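Methyltransferase FkbM (Methylobacillus flagellatus KT, PDB 2PY6) probably transfers methyl groups, as a member of the FkbM methyltransferase family built on a Rossmann-like fold, to an acceptor that is not identified. Local coordinates at residues S219-F224 / G393-T398; K364-A369 / D403-F408; L215-G220 / A242-V247; D183-Q188 / H206-P211. All coordinates share one frame; numbering follows the deposited sequence.

Contact 1 of 4, residues S219-F224 / G393-T398; sequences SGLLRF and GLRHHT
L221 and R395 approach from opposite directions, and their meeting shows how a buried arginine can be both an apolar surface and a polar anchor. The apolar part is carbon laid on a flat cation. The CD1 methyl of L221 sits over the centre of one face of the R395 guanidinium, 3.9 Å from R395 CZ, and L221 CD2 comes within 3.6 Å of R395 NH2. A bend at chi2 (-67°) brings this group against L221. The same CD1 lies 3.8 Å from G393 CA, where any side chain on the glycine would collide with it.

The polar part is uneven. R395 NE gives a weak, bent bond (129°) to the carbonyl S219 O at 3.4 Å, and a water that donates to this oxygen also accepts from NE. R395 NH1 turns back to its own strand, reaching L394 O at 2.9 Å from above the carbonyl plane, while NH2 forms a salt bridge with D183. Within the loop, S219 OG accepts from L221 N at 3.1 Å, an ST turn. With an alanine in place of R395, D183 would probably lose its charged mate and L221 CD1 the flat surface beneath it.

The loop 219-224 thus runs beside strand 392-396, outermost in its sheet within this chain; S219 and L222 also touch Y407 on the adjacent strand 404-408, and Y185 of helix 184-199 packs on R395.

Contact 2 of 4, residues K364-A369 / D403-F408; sequences KLAISA and DTCLYF
Strands 364-368 and 404-408 form an antiparallel pair in the seven-stranded sheet, L365 facing F408 and S368 facing C405 across it, with their axes 4.5 Å apart. Two hydrogen-bonded pairs carry most of the backbone bonding. In one, L365 N reaches F408 O at 2.8 Å, and F408 N returns a bond to L365 O; in the other, I367 and L406 exchange N-H and C=O in the same way. A369 N to T404 O, 2.8 Å long, extends the pairing past the end of strand 364-368.

Side chains sort by face. On one, F408 CB lies 3.9 Å from L365 CD1. A chi1 of -65° sets the phenyl trans to its own carbonyl carbon and carries CE1 to 4.2 Å from I367 CG1. L406 CD1 touches A369 CB at 3.8 Å, and helix 375-386 covers this face through I383, L376 and T380. Replacing F408 by an alanine would probably open a gap between L365, I367 and I383. On the other face A366 CB touches both Y407 CE1 (3.9 Å) and C405 SG (4.0 Å), with Y216 packing on A366; the Y407 hydroxyl is bonded to Y216 N.

Beyond strand 364-368 the neighbours are all parallel, so 404-408 enters as a reversed strand between it and 392-396. That 3-2-1-4-5-7-6 order is the hallmark of the class I methyltransferase variant of the Rossmann fold.

Contact 3 of 4, residues L215-G220 / A242-V247; sequences LYFRSG and AGLIGV
F217 and helix 239-248 meet by ring-on-backbone packing, an example of a missing side chain admitting an aromatic one. With CG opposite the carbonyl carbon (chi1 -60°), the phenyl lies with one face over the G243-L244 peptide: F217 CZ is 3.6 Å from L244 N, and F217 CD2 is 3.9 Å from G243 C. A beta carbon on G243 would collide with F217 CD2, so the glycine lets the ring settle against the helix. The opposite face of the phenyl is backed by Y216 CB.

Apolar side-chain contacts frame this ring-over-peptide packing. L244 CB touches F217 CE1 at 3.7 Å, crossing the phenylalanine at about a right angle. One turn away, V247 CG1 reaches F217 CB at 3.8 Å and also meets the aliphatic part of R218, its CD, at 4.1 Å. No hydrogen bond spans the two segments. The charged end of R218 forms salt bridges with D123 and E203 of the second subunit.

Both F217 and L244 touch M230 on strand 229-233, which leads into this helix. The loop therefore packs against the first beta-alpha unit of the Rossmann-like domain, the unit that in class I methyltransferases typically holds the glycine-rich S-adenosylmethionine loop.

Contact 4 of 4, residues D183-Q188 / H206-P211; sequences DDYSVQ and HEVERP
With chi1 at -175°, Y185 extends its phenol from the first turn of helix 184-199 toward V208, and a chi1 of -161° on Q188 sends its chain to the same valine. The segments come from consecutive helices, 184-199 and 203-208, joined by a short loop, the second segment running on into the loop that follows, and one long aromatic side chain bridges them. Y185 OH donates to V208 O; the modelled separation of 2.4 Å is very short, and its exact length is doubtful. Beside this bond, Y185 CE1 packs 4.1 Å from V208 CB. R210 comes to the ring at its edge, with CD 3.8 Å from Y185 CE2, the ring and guanidinium planes 45° apart. Beyond the ring, the guanidinium bonds to E209 O and H206 O of the second subunit and to R218 O of its own chain.

V208 CG1 meets the amide end of Q188, with OE1 at 3.8 Å. Q188 NE2 is bonded to P16 O of its own chain and to G220 O of the second subunit. D183 is the N-cap of helix 184-199: its OD2 accepts from S186 N, and S186 OG donates to D183 OD1 at 2.6 Å, on the syn side of the carboxylate.

All four contacts are largely buried, but they differ in depth and chemistry. Contact 2 is interior sheet, held by regular backbone bonds, and no other chain touches it; contacts 1, 3 and 4 all reach the second subunit and depend on side chains. Contacts 1 and 2 share a sheet, since strands 392-396 and 404-408 are neighbours, joined by G393 N to Y407 O. Contacts 1 and 3 share S219 and G220, so one loop touches both the chain's outermost strand of that sheet and a helix. Contact 4 ties the helical region to that strand through S186 and R210, while R210 also joins it to contact 3. Contact 3 alone has no bridging hydrogen bond.

Contact 1 of 4, residues S219-F224 / G393-T398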
loop_
_atom_site.group_PDB
_atom_site.type_symbol
_atom_site.label_atom_id
_atom_site.label_comp_id
_atom_site.label_asym_id
_atom_site.label_seq_id
_atom_site.Cartn_x
_atom_site.Cartn_y
_atom_site.Cartn_z
ATOM N N SER A 219 -1.110 -21.010 -24.460
ATOM C CA SER A 219 -0.926 -22.394 -23.989
ATOM C C SER A 219 0.224 -23.187 -24.606
ATOM O O SER A 219 0.598 -24.243 -24.084
ATOM C CB SER A 219 -2.196 -23.216 -24.233
ATOM O OG SER A 219 -2.401 -23.507 -25.610
ATOM N N GLY A 220 0.764 -22.696 -25.722
ATOM C CA GLY A 220 1.749 -23.427 -26.480
ATOM C C GLY A 220 1.111 -24.418 -27.466
ATOM O O GLY A 220 1.816 -25.183 -28.103
ATOM N N LEU A 221 -0.207 -24.390 -27.624
ATOM C CA LEU A 221 -0.900 -25.381 -28.460
ATOM C C LEU A 221 -1.773 -24.844 -29.572
ATOM O O LEU A 221 -1.956 -25.542 -30.581
ATOM C CB LEU A 221 -1.777 -26.303 -27.557
ATOM C CG LEU A 221 -1.050 -27.216 -26.579
ATOM C CD1 LEU A 221 -2.021 -27.825 -25.569
ATOM C CD2 LEU A 221 -0.241 -28.261 -27.291
ATOM N N LEU A 222 -2.306 -23.632 -29.389
ATOM C CA LEU A 222 -3.223 -22.988 -30.342
ATOM C C LEU A 222 -2.651 -21.833 -31.156
ATOM O O LEU A 222 -1.865 -21.052 -30.674
ATOM C CB LEU A 222 -4.441 -22.453 -29.596
ATOM C CG LEU A 222 -5.260 -23.452 -28.755
ATOM C CD1 LEU A 222 -6.402 -22.708 -28.167
ATOM C CD2 LEU A 222 -5.777 -24.673 -29.531
ATOM N N ARG A 223 -3.095 -21.741 -32.403
ATOM C CA ARG A 223 -2.750 -20.661 -33.305
ATOM C C ARG A 223 -4.002 -19.776 -33.476
ATOM O O ARG A 223 -5.070 -20.271 -33.834
ATOM C CB ARG A 223 -2.392 -21.237 -34.676
ATOM C CG ARG A 223 -1.663 -20.286 -35.585
ATOM C CD ARG A 223 -1.710 -20.747 -37.052
ATOM N NE ARG A 223 -2.863 -20.161 -37.757
ATOM C CZ ARG A 223 -2.904 -18.905 -38.235
ATOM N NH1 ARG A 223 -1.881 -18.070 -38.077
ATOM N NH2 ARG A 223 -3.978 -18.462 -38.881
ATOM N N PHE A 224 -3.854 -18.480 -33.267
ATOM C CA PHE A 224 -4.930 -17.559 -33.466
ATOM C C PHE A 224 -4.600 -16.736 -34.720
ATOM O O PHE A 224 -3.464 -16.301 -34.907
ATOM C CB PHE A 224 -5.115 -16.665 -32.246
ATOM C CG PHE A 224 -5.449 -17.421 -30.998
ATOM C CD1 PHE A 224 -6.758 -17.767 -30.704
ATOM C CD2 PHE A 224 -4.452 -17.825 -30.138
ATOM C CE1 PHE A 224 -7.067 -18.499 -29.580
ATOM C CE2 PHE A 224 -4.751 -18.557 -29.003
ATOM C CZ PHE A 224 -6.068 -18.895 -28.722
ATOM N N GLY A 393 -5.043 -31.447 -25.886
ATOM C CA GLY A 393 -3.929 -31.100 -24.985
ATOM C C GLY A 393 -4.492 -30.715 -23.633
ATOM O O GLY A 393 -5.721 -30.591 -23.475
ATOM N N LEU A 394 -3.595 -30.511 -22.656
ATOM C CA LEU A 394 -4.007 -30.127 -21.326
ATOM C C LEU A 394 -2.905 -29.330 -20.665
ATOM O O LEU A 394 -1.770 -29.757 -20.660
ATOM C CB LEU A 394 -4.268 -31.385 -20.498
ATOM C CG LEU A 394 -4.772 -31.256 -19.060
ATOM C CD1 LEU A 394 -6.248 -30.810 -19.051
ATOM C CD2 LEU A 394 -4.629 -32.627 -18.374
ATOM N N ARG A 395 -3.239 -28.174 -20.113
ATOM C CA ARG A 395 -2.269 -27.377 -19.332
ATOM C C ARG A 395 -2.918 -26.981 -18.009
ATOM O O ARG A 395 -4.129 -26.848 -17.937
ATOM C CB ARG A 395 -1.829 -26.087 -20.050
ATOM C CG ARG A 395 -1.035 -26.282 -21.326
ATOM C CD ARG A 395 0.344 -26.902 -21.109
ATOM N NE ARG A 395 0.999 -27.176 -22.393
ATOM C CZ ARG A 395 0.988 -28.326 -23.067
ATOM N NH1 ARG A 395 0.364 -29.406 -22.636
ATOM N NH2 ARG A 395 1.633 -28.400 -24.209
ATOM N N HIS A 396 -2.087 -26.760 -16.987
ATOM C CA HIS A 396 -2.546 -26.307 -15.699
ATOM C C HIS A 396 -1.991 -24.905 -15.501
ATOM O O HIS A 396 -0.792 -24.734 -15.533
ATOM C CB HIS A 396 -2.090 -27.230 -14.584
ATOM C CG HIS A 396 -2.589 -26.787 -13.252
ATOM N ND1 HIS A 396 -3.883 -27.016 -12.842
ATOM C CD2 HIS A 396 -2.017 -26.033 -12.288
ATOM C CE1 HIS A 396 -4.073 -26.463 -11.659
ATOM N NE2 HIS A 396 -2.960 -25.855 -11.302
ATOM N N HIS A 397 -2.855 -23.917 -15.254
ATOM C CA HIS A 397 -2.433 -22.509 -15.247
ATOM C C HIS A 397 -2.438 -21.656 -13.947
ATOM O O HIS A 397 -2.446 -20.423 -14.041
ATOM C CB HIS A 397 -3.239 -21.738 -16.273
ATOM C CG HIS A 397 -3.065 -22.194 -17.673
ATOM N ND1 HIS A 397 -2.134 -21.639 -18.522
ATOM C CD2 HIS A 397 -3.736 -23.124 -18.401
ATOM C CE1 HIS A 397 -2.225 -22.220 -19.714
ATOM N NE2 HIS A 397 -3.203 -23.109 -19.672
ATOM N N THR A 398 -2.453 -22.268 -12.772
ATOM C CA THR A 398 -2.277 -21.526 -11.525
ATOM C C THR A 398 -1.341 -22.333 -10.619
ATOM O O THR A 398 -1.091 -23.502 -10.883
ATOM C CB THR A 398 -3.624 -21.265 -10.735
ATOM O OG1 THR A 398 -4.205 -22.507 -10.309
ATOM C CG2 THR A 398 -4.630 -20.476 -11.548
HETATM O O HOH W 1 3.177 -24.759 -22.843
#

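Contact 2 of 4, residues K364-A369 / D403-F408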
loop_
_atom_site.group_PDB
_atom_site.type_symbol
_atom_site.label_atom_id
_atom_site.label_comp_id
_atom_site.label_asym_id
_atom_site.label_seq_id
_atom_site.Cartn_x
_atom_site.Cartn_y
_atom_site.Cartn_z
ATOM N N LYS A 364 -11.446 -24.196 -32.499
ATOM C CA LYS A 364 -10.522 -24.452 -31.421
ATOM C C LYS A 364 -11.335 -24.330 -30.144
ATOM O O LYS A 364 -12.311 -23.561 -30.087
ATOM C CB LYS A 364 -9.391 -23.419 -31.397
ATOM C CG LYS A 364 -8.471 -23.398 -32.574
ATOM C CD LYS A 364 -7.390 -22.300 -32.457
ATOM C CE LYS A 364 -7.914 -20.879 -32.530
ATOM N NZ LYS A 364 -8.421 -20.594 -33.861
ATOM N N LEU A 365 -10.977 -25.102 -29.124
ATOM C CA LEU A 365 -11.671 -25.025 -27.847
ATOM C C LEU A 365 -10.670 -24.946 -26.714
ATOM O O LEU A 365 -9.620 -25.633 -26.725
ATOM C CB LEU A 365 -12.555 -26.273 -27.591
ATOM C CG LEU A 365 -13.524 -26.774 -28.671
ATOM C CD1 LEU A 365 -14.113 -28.118 -28.287
ATOM C CD2 LEU A 365 -14.643 -25.772 -28.925
ATOM N N ALA A 366 -11.025 -24.144 -25.722
ATOM C CA ALA A 366 -10.282 -24.062 -24.451
ATOM C C ALA A 366 -11.346 -24.257 -23.393
ATOM O O ALA A 366 -12.153 -23.339 -23.137
ATOM C CB ALA A 366 -9.577 -22.767 -24.301
ATOM N N ILE A 367 -11.369 -25.451 -22.783
ATOM C CA ILE A 367 -12.458 -25.831 -21.859
ATOM C C ILE A 367 -11.910 -26.045 -20.454
ATOM O O ILE A 367 -11.079 -26.944 -20.246
ATOM C CB ILE A 367 -13.184 -27.106 -22.362
ATOM C CG1 ILE A 367 -13.569 -27.018 -23.852
ATOM C CG2 ILE A 367 -14.454 -27.371 -21.549
ATOM C CD1 ILE A 367 -14.565 -25.884 -24.231
ATOM N N SER A 368 -12.325 -25.214 -19.498
ATOM C CA SER A 368 -11.792 -25.318 -18.138
ATOM C C SER A 368 -12.209 -26.689 -17.615
ATOM O O SER A 368 -13.350 -27.113 -17.818
ATOM C CB SER A 368 -12.281 -24.187 -17.256
ATOM O OG SER A 368 -13.629 -24.350 -17.008
ATOM N N ALA A 369 -11.270 -27.408 -17.008
ATOM C CA ALA A 369 -11.473 -28.825 -16.676
ATOM C C ALA A 369 -11.363 -29.194 -15.223
ATOM O O ALA A 369 -11.267 -30.368 -14.918
ATOM C CB ALA A 369 -10.445 -29.625 -17.452
ATOM N N ASP A 403 -7.892 -23.763 -12.746
ATOM C CA ASP A 403 -7.533 -23.545 -14.124
ATOM C C ASP A 403 -6.667 -24.576 -14.816
ATOM O O ASP A 403 -5.743 -24.242 -15.553
ATOM C CB ASP A 403 -7.032 -22.103 -14.339
ATOM C CG ASP A 403 -8.099 -21.048 -13.967
ATOM O OD1 ASP A 403 -9.246 -21.084 -14.523
ATOM O OD2 ASP A 403 -7.747 -20.165 -13.162
ATOM N N THR A 404 -7.026 -25.827 -14.574
ATOM C CA THR A 404 -6.587 -26.919 -15.384
ATOM C C THR A 404 -7.520 -26.746 -16.592
ATOM O O THR A 404 -8.709 -26.581 -16.421
ATOM C CB THR A 404 -6.828 -28.265 -14.671
ATOM O OG1 THR A 404 -6.096 -28.272 -13.446
ATOM C CG2 THR A 404 -6.379 -29.399 -15.522
ATOM N N CYS A 405 -6.974 -26.709 -17.799
ATOM C CA CYS A 405 -7.738 -26.444 -18.980
ATOM C C CYS A 405 -7.438 -27.413 -20.106
ATOM O O CYS A 405 -6.287 -27.649 -20.423
ATOM C CB CYS A 405 -7.366 -25.024 -19.451
ATOM S SG CYS A 405 -8.369 -24.393 -20.796
ATOM N N LEU A 406 -8.480 -27.938 -20.736
ATOM C CA LEU A 406 -8.361 -28.817 -21.899
ATOM C C LEU A 406 -8.320 -27.956 -23.131
ATOM O O LEU A 406 -9.023 -26.959 -23.193
ATOM C CB LEU A 406 -9.577 -29.719 -22.035
ATOM C CG LEU A 406 -9.676 -30.912 -21.090
ATOM C CD1 LEU A 406 -11.095 -31.317 -20.793
ATOM C CD2 LEU A 406 -8.829 -32.065 -21.670
ATOM N N TYR A 407 -7.485 -28.345 -24.093
ATOM C CA TYR A 407 -7.414 -27.695 -25.398
ATOM C C TYR A 407 -7.727 -28.716 -26.471
ATOM O O TYR A 407 -7.260 -29.849 -26.406
ATOM C CB TYR A 407 -6.037 -27.119 -25.638
ATOM C CG TYR A 407 -5.715 -26.031 -24.651
ATOM C CD1 TYR A 407 -6.075 -24.717 -24.920
ATOM C CD2 TYR A 407 -5.117 -26.314 -23.432
ATOM C CE1 TYR A 407 -5.805 -23.719 -24.027
ATOM C CE2 TYR A 407 -4.844 -25.304 -22.525
ATOM C CZ TYR A 407 -5.205 -24.015 -22.823
ATOM O OH TYR A 407 -4.917 -22.968 -21.967
ATOM N N PHE A 408 -8.564 -28.312 -27.417
ATOM C CA PHE A 408 -8.948 -29.137 -28.551
ATOM C C PHE A 408 -8.679 -28.289 -29.786
ATOM O O PHE A 408 -9.134 -27.134 -29.886
ATOM C CB PHE A 408 -10.433 -29.465 -28.522
ATOM C CG PHE A 408 -10.853 -30.304 -27.356
ATOM C CD1 PHE A 408 -11.150 -29.715 -26.133
ATOM C CD2 PHE A 408 -11.018 -31.675 -27.496
ATOM C CE1 PHE A 408 -11.575 -30.490 -25.056
ATOM C CE2 PHE A 408 -11.421 -32.447 -26.417
ATOM C CZ PHE A 408 -11.688 -31.855 -25.202
#

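Contact 3 of 4, residues L215-G220 / A242-V247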
loop_
_atom_site.group_PDB
_atom_site.type_symbol
_atom_site.label_atom_id
_atom_site.label_comp_id
_atom_site.label_asym_id
_atom_site.label_seq_id
_atom_site.Cartn_x
_atom_site.Cartn_y
_atom_site.Cartn_z
ATOM N N LEU A 215 -3.271 -18.557 -19.680
ATOM C CA LEU A 215 -4.485 -19.341 -19.836
ATOM C C LEU A 215 -5.187 -18.965 -21.137
ATOM O O LEU A 215 -5.346 -17.801 -21.393
ATOM C CB LEU A 215 -5.412 -19.079 -18.632
ATOM C CG LEU A 215 -6.743 -19.816 -18.459
ATOM C CD1 LEU A 215 -6.619 -21.322 -18.296
ATOM C CD2 LEU A 215 -7.389 -19.218 -17.236
ATOM N N TYR A 216 -5.542 -19.976 -21.928
ATOM C CA TYR A 216 -6.298 -19.932 -23.193
ATOM C C TYR A 216 -5.554 -19.457 -24.412
ATOM O O TYR A 216 -5.683 -20.071 -25.457
ATOM C CB TYR A 216 -7.596 -19.087 -23.109
ATOM C CG TYR A 216 -8.456 -19.338 -21.898
ATOM C CD1 TYR A 216 -8.907 -20.624 -21.577
ATOM C CD2 TYR A 216 -8.884 -18.285 -21.111
ATOM C CE1 TYR A 216 -9.731 -20.839 -20.467
ATOM C CE2 TYR A 216 -9.682 -18.503 -19.983
ATOM C CZ TYR A 216 -10.103 -19.763 -19.667
ATOM O OH TYR A 216 -10.891 -19.944 -18.533
ATOM N N PHE A 217 -4.823 -18.337 -24.271
ATOM C CA PHE A 217 -4.213 -17.628 -25.386
ATOM C C PHE A 217 -2.733 -17.878 -25.600
ATOM O O PHE A 217 -2.254 -17.658 -26.712
ATOM C CB PHE A 217 -4.496 -16.131 -25.225
ATOM C CG PHE A 217 -5.976 -15.808 -25.202
ATOM C CD1 PHE A 217 -6.739 -15.907 -26.367
ATOM C CD2 PHE A 217 -6.611 -15.477 -24.019
ATOM C CE1 PHE A 217 -8.120 -15.668 -26.360
ATOM C CE2 PHE A 217 -7.986 -15.229 -23.992
ATOM C CZ PHE A 217 -8.740 -15.320 -25.177
ATOM N N ARG A 218 -2.031 -18.342 -24.541
ATOM C CA ARG A 218 -0.595 -18.628 -24.575
ATOM C C ARG A 218 -0.281 -20.011 -24.098
ATOM O O ARG A 218 0.764 -20.187 -23.505
ATOM C CB ARG A 218 0.201 -17.533 -23.790
ATOM C CG ARG A 218 -0.260 -16.211 -24.332
ATOM C CD ARG A 218 0.397 -14.923 -24.065
ATOM N NE ARG A 218 0.022 -14.377 -22.813
ATOM C CZ ARG A 218 0.150 -13.109 -22.444
ATOM N NH1 ARG A 218 0.642 -12.153 -23.216
ATOM N NH2 ARG A 218 -0.257 -12.794 -21.240
ATOM N N SER A 219 -1.110 -21.010 -24.460
ATOM C CA SER A 219 -0.926 -22.394 -23.989
ATOM C C SER A 219 0.224 -23.187 -24.606
ATOM O O SER A 219 0.598 -24.243 -24.084
ATOM C CB SER A 219 -2.196 -23.216 -24.233
ATOM O OG SER A 219 -2.401 -23.507 -25.610
ATOM N N GLY A 220 0.764 -22.696 -25.722
ATOM C CA GLY A 220 1.749 -23.427 -26.480
ATOM C C GLY A 220 1.111 -24.418 -27.466
ATOM O O GLY A 220 1.816 -25.183 -28.103
ATOM N N ALA A 242 -9.755 -9.188 -23.162
ATOM C CA ALA A 242 -8.471 -8.499 -23.096
ATOM C C ALA A 242 -7.351 -9.359 -23.624
ATOM O O ALA A 242 -6.463 -8.853 -24.302
ATOM C CB ALA A 242 -8.166 -8.055 -21.665
ATOM N N GLY A 243 -7.396 -10.670 -23.345
ATOM C CA GLY A 243 -6.344 -11.581 -23.816
ATOM C C GLY A 243 -6.415 -11.813 -25.314
ATOM O O GLY A 243 -5.384 -11.875 -25.978
ATOM N N LEU A 244 -7.622 -11.948 -25.864
ATOM C CA LEU A 244 -7.738 -12.099 -27.323
ATOM C C LEU A 244 -7.204 -10.818 -27.994
ATOM O O LEU A 244 -6.425 -10.873 -28.950
ATOM C CB LEU A 244 -9.168 -12.400 -27.778
ATOM C CG LEU A 244 -9.380 -12.542 -29.307
ATOM C CD1 LEU A 244 -8.742 -13.785 -29.886
ATOM C CD2 LEU A 244 -10.851 -12.582 -29.706
ATOM N N ILE A 245 -7.619 -9.666 -27.486
ATOM C CA ILE A 245 -7.136 -8.386 -28.025
ATOM C C ILE A 245 -5.604 -8.357 -28.038
ATOM O O ILE A 245 -4.989 -8.009 -29.053
ATOM C CB ILE A 245 -7.684 -7.175 -27.225
ATOM C CG1 ILE A 245 -9.188 -7.033 -27.441
ATOM C CG2 ILE A 245 -6.975 -5.875 -27.665
ATOM C CD1 ILE A 245 -9.891 -6.129 -26.423
ATOM N N GLY A 246 -4.992 -8.735 -26.914
ATOM C CA GLY A 246 -3.533 -8.701 -26.789
ATOM C C GLY A 246 -2.806 -9.595 -27.777
ATOM O O GLY A 246 -1.927 -9.125 -28.513
ATOM N N VAL A 247 -3.188 -10.876 -27.842
ATOM C CA VAL A 247 -2.449 -11.820 -28.707
ATOM C C VAL A 247 -2.695 -11.614 -30.179
ATOM O O VAL A 247 -1.865 -11.995 -30.973
ATOM C CB VAL A 247 -2.656 -13.313 -28.347
ATOM C CG1 VAL A 247 -2.243 -13.533 -26.916
ATOM C CG2 VAL A 247 -4.105 -13.777 -28.617
#

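Contact 4 of 4, residues D183-Q188 / H206-P211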
loop_
_atom_site.group_PDB
_atom_site.type_symbol
_atom_site.label_atom_id
_atom_site.label_comp_id
_atom_site.label_asym_id
_atom_site.label_seq_id
_atom_site.Cartn_x
_atom_site.Cartn_y
_atom_site.Cartn_z
ATOM N N ASP A 183 0.506 -34.628 -26.955
ATOM C CA ASP A 183 1.872 -34.260 -26.606
ATOM C C ASP A 183 2.239 -34.761 -25.200
ATOM O O ASP A 183 1.371 -34.958 -24.338
ATOM C CB ASP A 183 2.041 -32.727 -26.746
ATOM C CG ASP A 183 1.223 -31.944 -25.729
ATOM O OD1 ASP A 183 -0.038 -32.005 -25.752
ATOM O OD2 ASP A 183 1.858 -31.267 -24.900
ATOM N N ASP A 184 3.528 -35.011 -24.999
ATOM C CA ASP A 184 4.039 -35.514 -23.747
ATOM C C ASP A 184 3.790 -34.603 -22.562
ATOM O O ASP A 184 3.542 -35.079 -21.457
ATOM C CB ASP A 184 5.538 -35.798 -23.865
ATOM C CG ASP A 184 5.866 -36.903 -24.891
ATOM O OD1 ASP A 184 5.167 -37.932 -24.953
ATOM O OD2 ASP A 184 6.883 -36.767 -25.605
ATOM N N TYR A 185 3.866 -33.296 -22.752
ATOM C CA TYR A 185 3.652 -32.367 -21.642
ATOM C C TYR A 185 2.185 -32.382 -21.093
ATOM O O TYR A 185 1.919 -32.200 -19.898
ATOM C CB TYR A 185 4.157 -30.956 -22.068
ATOM C CG TYR A 185 4.123 -29.901 -20.979
ATOM C CD1 TYR A 185 4.398 -30.219 -19.646
ATOM C CD2 TYR A 185 3.905 -28.576 -21.290
ATOM C CE1 TYR A 185 4.397 -29.240 -18.645
ATOM C CE2 TYR A 185 3.905 -27.595 -20.295
ATOM C CZ TYR A 185 4.154 -27.943 -18.969
ATOM O OH TYR A 185 4.179 -26.975 -17.990
ATOM N N SER A 186 1.236 -32.624 -21.986
ATOM C CA SER A 186 -0.145 -32.809 -21.611
ATOM C C SER A 186 -0.284 -34.062 -20.775
ATOM O O SER A 186 -1.022 -34.079 -19.785
ATOM C CB SER A 186 -1.012 -32.944 -22.851
ATOM O OG SER A 186 -1.212 -31.687 -23.432
ATOM N N VAL A 187 0.406 -35.128 -21.174
ATOM C CA VAL A 187 0.379 -36.378 -20.415
ATOM C C VAL A 187 0.999 -36.117 -19.037
ATOM O O VAL A 187 0.430 -36.455 -18.004
ATOM C CB VAL A 187 1.113 -37.521 -21.144
ATOM C CG1 VAL A 187 1.205 -38.740 -20.253
ATOM C CG2 VAL A 187 0.402 -37.865 -22.449
ATOM N N GLN A 188 2.153 -35.486 -18.996
ATOM C CA GLN A 188 2.748 -35.197 -17.690
ATOM C C GLN A 188 1.777 -34.357 -16.828
ATOM O O GLN A 188 1.594 -34.601 -15.620
ATOM C CB GLN A 188 4.090 -34.503 -17.843
ATOM C CG GLN A 188 4.969 -34.589 -16.553
ATOM C CD GLN A 188 6.136 -33.624 -16.590
ATOM O OE1 GLN A 188 6.057 -32.537 -17.204
ATOM N NE2 GLN A 188 7.235 -34.009 -15.945
ATOM N N HIS A 206 2.931 -27.928 -9.117
ATOM C CA HIS A 206 4.065 -27.059 -9.311
ATOM C C HIS A 206 5.048 -27.524 -10.375
ATOM O O HIS A 206 5.647 -26.691 -11.033
ATOM C CB HIS A 206 4.778 -26.731 -7.991
ATOM C CG HIS A 206 3.886 -26.163 -6.941
ATOM N ND1 HIS A 206 2.895 -25.249 -7.223
ATOM C CD2 HIS A 206 3.880 -26.319 -5.596
ATOM C CE1 HIS A 206 2.293 -24.897 -6.102
ATOM N NE2 HIS A 206 2.876 -25.529 -5.099
ATOM N N GLU A 207 5.168 -28.835 -10.578
ATOM C CA GLU A 207 6.083 -29.387 -11.569
ATOM C C GLU A 207 5.655 -29.084 -12.991
ATOM O O GLU A 207 6.480 -29.054 -13.892
ATOM C CB GLU A 207 6.176 -30.935 -11.440
ATOM C CG GLU A 207 6.857 -31.468 -10.220
ATOM C CD GLU A 207 8.374 -31.287 -10.151
ATOM O OE1 GLU A 207 9.049 -30.707 -11.036
ATOM O OE2 GLU A 207 8.898 -31.725 -9.133
ATOM N N VAL A 208 4.366 -28.880 -13.199
ATOM C CA VAL A 208 3.828 -28.675 -14.546
ATOM C C VAL A 208 3.143 -27.315 -14.820
ATOM O O VAL A 208 2.920 -26.967 -15.960
ATOM C CB VAL A 208 2.799 -29.797 -14.891
ATOM C CG1 VAL A 208 3.462 -31.168 -14.841
ATOM C CG2 VAL A 208 1.551 -29.753 -13.957
ATOM N N GLU A 209 2.786 -26.590 -13.772
ATOM C CA GLU A 209 2.029 -25.365 -13.901
ATOM C C GLU A 209 2.650 -24.302 -14.825
ATOM O O GLU A 209 3.857 -24.162 -14.929
ATOM C CB GLU A 209 1.796 -24.726 -12.528
ATOM C CG GLU A 209 2.983 -23.905 -12.001
ATOM C CD GLU A 209 2.753 -23.283 -10.627
ATOM O OE1 GLU A 209 2.914 -23.989 -9.659
ATOM O OE2 GLU A 209 2.456 -22.078 -10.520
ATOM N N ARG A 210 1.768 -23.536 -15.449
ATOM C CA ARG A 210 2.125 -22.409 -16.281
ATOM C C ARG A 210 1.473 -21.213 -15.629
ATOM O O ARG A 210 0.612 -21.390 -14.758
ATOM C CB ARG A 210 1.659 -22.673 -17.707
ATOM C CG ARG A 210 2.316 -23.977 -18.235
ATOM C CD ARG A 210 2.756 -23.985 -19.662
ATOM N NE ARG A 210 3.294 -22.686 -20.046
ATOM C CZ ARG A 210 2.789 -21.901 -20.977
ATOM N NH1 ARG A 210 1.832 -22.321 -21.812
ATOM N NH2 ARG A 210 3.311 -20.704 -21.158
ATOM N N PRO A 211 1.932 -19.991 -15.953
ATOM C CA PRO A 211 1.293 -18.831 -15.347
ATOM C C PRO A 211 -0.182 -18.641 -15.730
ATOM O O PRO A 211 -0.638 -19.075 -16.819
ATOM C CB PRO A 211 2.106 -17.650 -15.907
ATOM C CG PRO A 211 3.392 -18.229 -16.332
ATOM C CD PRO A 211 3.029 -19.593 -16.841
#